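Local coordinates for protein formate-dependent phosphoribosylglycinamide formyltransferase (Mycobacterium tuberculosis H37Rv, PDB 6KHR) that is an enzyme of the ATP-grasp superfamily, built around an ATP-grasp domain, at residues M228-S233 with I241-P246. Numbering follows the deposited sequence.
Sequences MIVVCS and IEFCAP
Val231 and Glu242 face each other as an antiparallel hydrogen-bonded pair and exchange two backbone bonds. Val231 N gives its hydrogen to Glu242 O at 2.9 Å, and Glu242 N gives its own to Val231 O, also at 2.9 Å. Two residues further along, Cys244 N bonds to Ile229 O at 2.8 Å, where strand 238-252 is interrupted; all three bonds are close to straight. Two carbonyls have a further neighbour: Ile241 CA sits 3.3 Å from Val231 O and Val230 CA approaches Glu242 O, both as CA-H...O contacts.

The non-hydrogen-bonded pair Val230-Phe243 falls between these bonds and Cys232-Ile241 lies past them, their side chains sharing one face of the sheet. Val230 CG1, anti to the backbone N (chi1 -178°), reaches Ile241 CD1 at 3.8 Å, while its CG2 branch meets Phe243 CD2 obliquely at 3.9 Å. Cys232 SG closes on the same CD1 methyl of Ile241. Met228 CE lies 4.2 Å from Phe243 CD2, and its SD meets the Pro246 ring at CG. Helix 267-284 packs on this face through Ala277, Ala278 and Val281. On the other side, Ile229 CB and Cys244 CB touch at 3.8 Å, and Leu328 of helix 325-334 contacts both Val231 and Cys244.

Met228, Val230 and Cys232 make backbone bonds to Val292, Phe290 and Gly288 of strand 288-297, and Ser233 continues the hairpin with Leu240. Phe243 O, by contrast, accepts from the Thr340 side chain, and Ala245 O is bonded to Gln261 NE2. The hairpin of strands 224-235 and 238-252 thus forms an inner part of the large antiparallel sheet in the ATP-grasp region, joined by these backbone bonds, with apolar side chains packed between helix 267-284 on one face and helix 325-334 with neighbouring loops on the other.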
ATOM      1  N   MET A 228      -6.395 -19.438   0.452  1.00 29.32           N
ATOM      2  CA  MET A 228      -4.976 -19.703   0.210  1.00 39.22           C
ATOM      3  C   MET A 228      -4.539 -18.853  -0.969  1.00 40.94           C
ATOM      4  O   MET A 228      -4.997 -19.073  -2.097  1.00 42.29           O
ATOM      5  CB  MET A 228      -4.724 -21.175  -0.089  1.00 42.88           C
ATOM      6  CG  MET A 228      -5.160 -22.126   0.988  1.00 51.91           C
ATOM      7  SD  MET A 228      -3.995 -22.103   2.358  1.00 56.70           S
ATOM      8  CE  MET A 228      -2.485 -22.384   1.405  1.00 52.14           C
ATOM      9  N   ILE A 229      -3.693 -17.863  -0.706  1.00 40.73           N
ATOM     10  CA  ILE A 229      -3.146 -17.026  -1.758  1.00 34.42           C
ATOM     11  C   ILE A 229      -1.880 -17.689  -2.238  1.00 35.07           C
ATOM     12  O   ILE A 229      -0.940 -17.857  -1.453  1.00 33.79           O
ATOM     13  CB  ILE A 229      -2.832 -15.607  -1.273  1.00 44.00           C
ATOM     14  CG1 ILE A 229      -4.092 -14.885  -0.799  1.00 43.51           C
ATOM     15  CG2 ILE A 229      -2.172 -14.832  -2.427  1.00 39.73           C
ATOM     16  CD1 ILE A 229      -5.012 -14.526  -1.899  1.00 50.44           C
ATOM     17  N   VAL A 230      -1.854 -18.046  -3.526  1.00 33.77           N
ATOM     18  CA  VAL A 230      -0.696 -18.662  -4.154  1.00 27.33           C
ATOM     19  C   VAL A 230      -0.129 -17.682  -5.170  1.00 38.11           C
ATOM     20  O   VAL A 230      -0.870 -17.063  -5.946  1.00 44.05           O
ATOM     21  CB  VAL A 230      -1.062 -19.998  -4.818  1.00 30.07           C
ATOM     22  CG1 VAL A 230       0.167 -20.604  -5.388  1.00 35.40           C
ATOM     23  CG2 VAL A 230      -1.712 -20.931  -3.818  1.00 25.21           C
ATOM     24  N   VAL A 231       1.191 -17.534  -5.147  1.00 39.93           N
ATOM     25  CA  VAL A 231       1.911 -16.584  -5.978  1.00 36.97           C
ATOM     26  C   VAL A 231       2.859 -17.373  -6.852  1.00 40.07           C
ATOM     27  O   VAL A 231       3.666 -18.158  -6.340  1.00 43.57           O
ATOM     28  CB  VAL A 231       2.714 -15.578  -5.131  1.00 46.17           C
ATOM     29  CG1 VAL A 231       3.484 -14.600  -6.046  1.00 37.94           C
ATOM     30  CG2 VAL A 231       1.819 -14.865  -4.114  1.00 38.08           C
ATOM     31  N   CYS A 232       2.784 -17.144  -8.158  1.00 51.74           N
ATOM     32  CA  CYS A 232       3.684 -17.760  -9.123  1.00 54.37           C
ATOM     33  C   CYS A 232       4.404 -16.647  -9.864  1.00 49.29           C
ATOM     34  O   CYS A 232       3.777 -15.851 -10.574  1.00 41.69           O
ATOM     35  CB  CYS A 232       2.909 -18.652 -10.081  1.00 61.81           C
ATOM     36  SG  CYS A 232       1.977 -19.869  -9.185  1.00 63.77           S
ATOM     37  N   SER A 233       5.718 -16.580  -9.693  1.00 45.59           N
ATOM     38  CA  SER A 233       6.500 -15.613 -10.436  1.00 54.17           C
ATOM     39  C   SER A 233       7.805 -16.261 -10.854  1.00 59.40           C
ATOM     40  O   SER A 233       8.001 -17.473 -10.729  1.00 59.69           O
ATOM     41  CB  SER A 233       6.744 -14.339  -9.620  1.00 58.31           C
ATOM     42  OG  SER A 233       7.371 -13.362 -10.432  1.00 65.85           O
ATOM     43  N   ILE A 241       7.126 -20.566  -6.632  1.00 43.77           N
ATOM     44  CA  ILE A 241       5.741 -20.739  -6.202  1.00 47.85           C
ATOM     45  C   ILE A 241       5.675 -20.596  -4.680  1.00 46.19           C
ATOM     46  O   ILE A 241       6.191 -21.447  -3.947  1.00 45.08           O
ATOM     47  CB  ILE A 241       5.130 -22.064  -6.668  1.00 52.86           C
ATOM     48  CG1 ILE A 241       3.725 -22.215  -6.084  1.00 48.26           C
ATOM     49  CG2 ILE A 241       6.028 -23.233  -6.324  1.00 69.62           C
ATOM     50  CD1 ILE A 241       2.746 -22.923  -7.020  1.00 55.84           C
ATOM     51  N   GLU A 242       5.041 -19.519  -4.209  1.00 45.49           N
ATOM     52  CA  GLU A 242       4.968 -19.159  -2.804  1.00 48.81           C
ATOM     53  C   GLU A 242       3.538 -19.274  -2.307  1.00 44.40           C
ATOM     54  O   GLU A 242       2.583 -19.037  -3.052  1.00 58.96           O
ATOM     55  CB  GLU A 242       5.435 -17.725  -2.574  1.00 67.06           C
ATOM     56  CG  GLU A 242       6.751 -17.382  -3.203  1.00 80.75           C
ATOM     57  CD  GLU A 242       7.883 -17.539  -2.237  1.00 93.54           C
ATOM     58  OE1 GLU A 242       8.089 -18.673  -1.757  1.00102.24           O
ATOM     59  OE2 GLU A 242       8.553 -16.528  -1.943  1.00 98.97           O
ATOM     60  N   PHE A 243       3.398 -19.596  -1.022  1.00 42.45           N
ATOM     61  CA  PHE A 243       2.101 -19.669  -0.370  1.00 37.19           C
ATOM     62  C   PHE A 243       1.994 -18.597   0.707  1.00 42.56           C
ATOM     63  O   PHE A 243       2.902 -18.414   1.517  1.00 39.99           O
ATOM     64  CB  PHE A 243       1.872 -21.050   0.239  1.00 39.11           C
ATOM     65  CG  PHE A 243       1.898 -22.158  -0.767  1.00 58.40           C
ATOM     66  CD1 PHE A 243       3.090 -22.739  -1.146  1.00 59.98           C
ATOM     67  CD2 PHE A 243       0.721 -22.617  -1.338  1.00 69.87           C
ATOM     68  CE1 PHE A 243       3.116 -23.760  -2.080  1.00 61.57           C
ATOM     69  CE2 PHE A 243       0.735 -23.632  -2.259  1.00 70.82           C
ATOM     70  CZ  PHE A 243       1.934 -24.210  -2.635  1.00 61.56           C
ATOM     71  N   CYS A 244       0.881 -17.897   0.727  1.00 45.58           N
ATOM     72  CA  CYS A 244       0.701 -17.013   1.854  1.00 42.71           C
ATOM     73  C   CYS A 244       0.229 -17.815   3.069  1.00 42.45           C
ATOM     74  O   CYS A 244      -0.079 -19.004   2.971  1.00 54.27           O
ATOM     75  CB  CYS A 244      -0.253 -15.898   1.472  1.00 53.16           C
ATOM     76  SG  CYS A 244       0.543 -14.807   0.258  1.00 59.79           S
ATOM     77  N   ALA A 245       0.252 -17.176   4.237  1.00 37.76           N
ATOM     78  CA  ALA A 245      -0.377 -17.771   5.410  1.00 39.14           C
ATOM     79  C   ALA A 245      -1.886 -17.818   5.196  1.00 38.24           C
ATOM     80  O   ALA A 245      -2.456 -16.884   4.623  1.00 46.64           O
ATOM     81  CB  ALA A 245      -0.048 -16.989   6.693  1.00 24.60           C
ATOM     82  N   PRO A 246      -2.549 -18.889   5.631  1.00 33.50           N
ATOM     83  CA  PRO A 246      -3.994 -19.018   5.394  1.00 37.31           C
ATOM     84  C   PRO A 246      -4.730 -17.777   5.864  1.00 34.22           C
ATOM     85  O   PRO A 246      -4.412 -17.210   6.912  1.00 38.83           O
ATOM     86  CB  PRO A 246      -4.387 -20.243   6.229  1.00 32.24           C
ATOM     87  CG  PRO A 246      -3.141 -21.020   6.359  1.00 34.58           C
ATOM     88  CD  PRO A 246      -2.016 -20.008   6.421  1.00 33.51           C
TER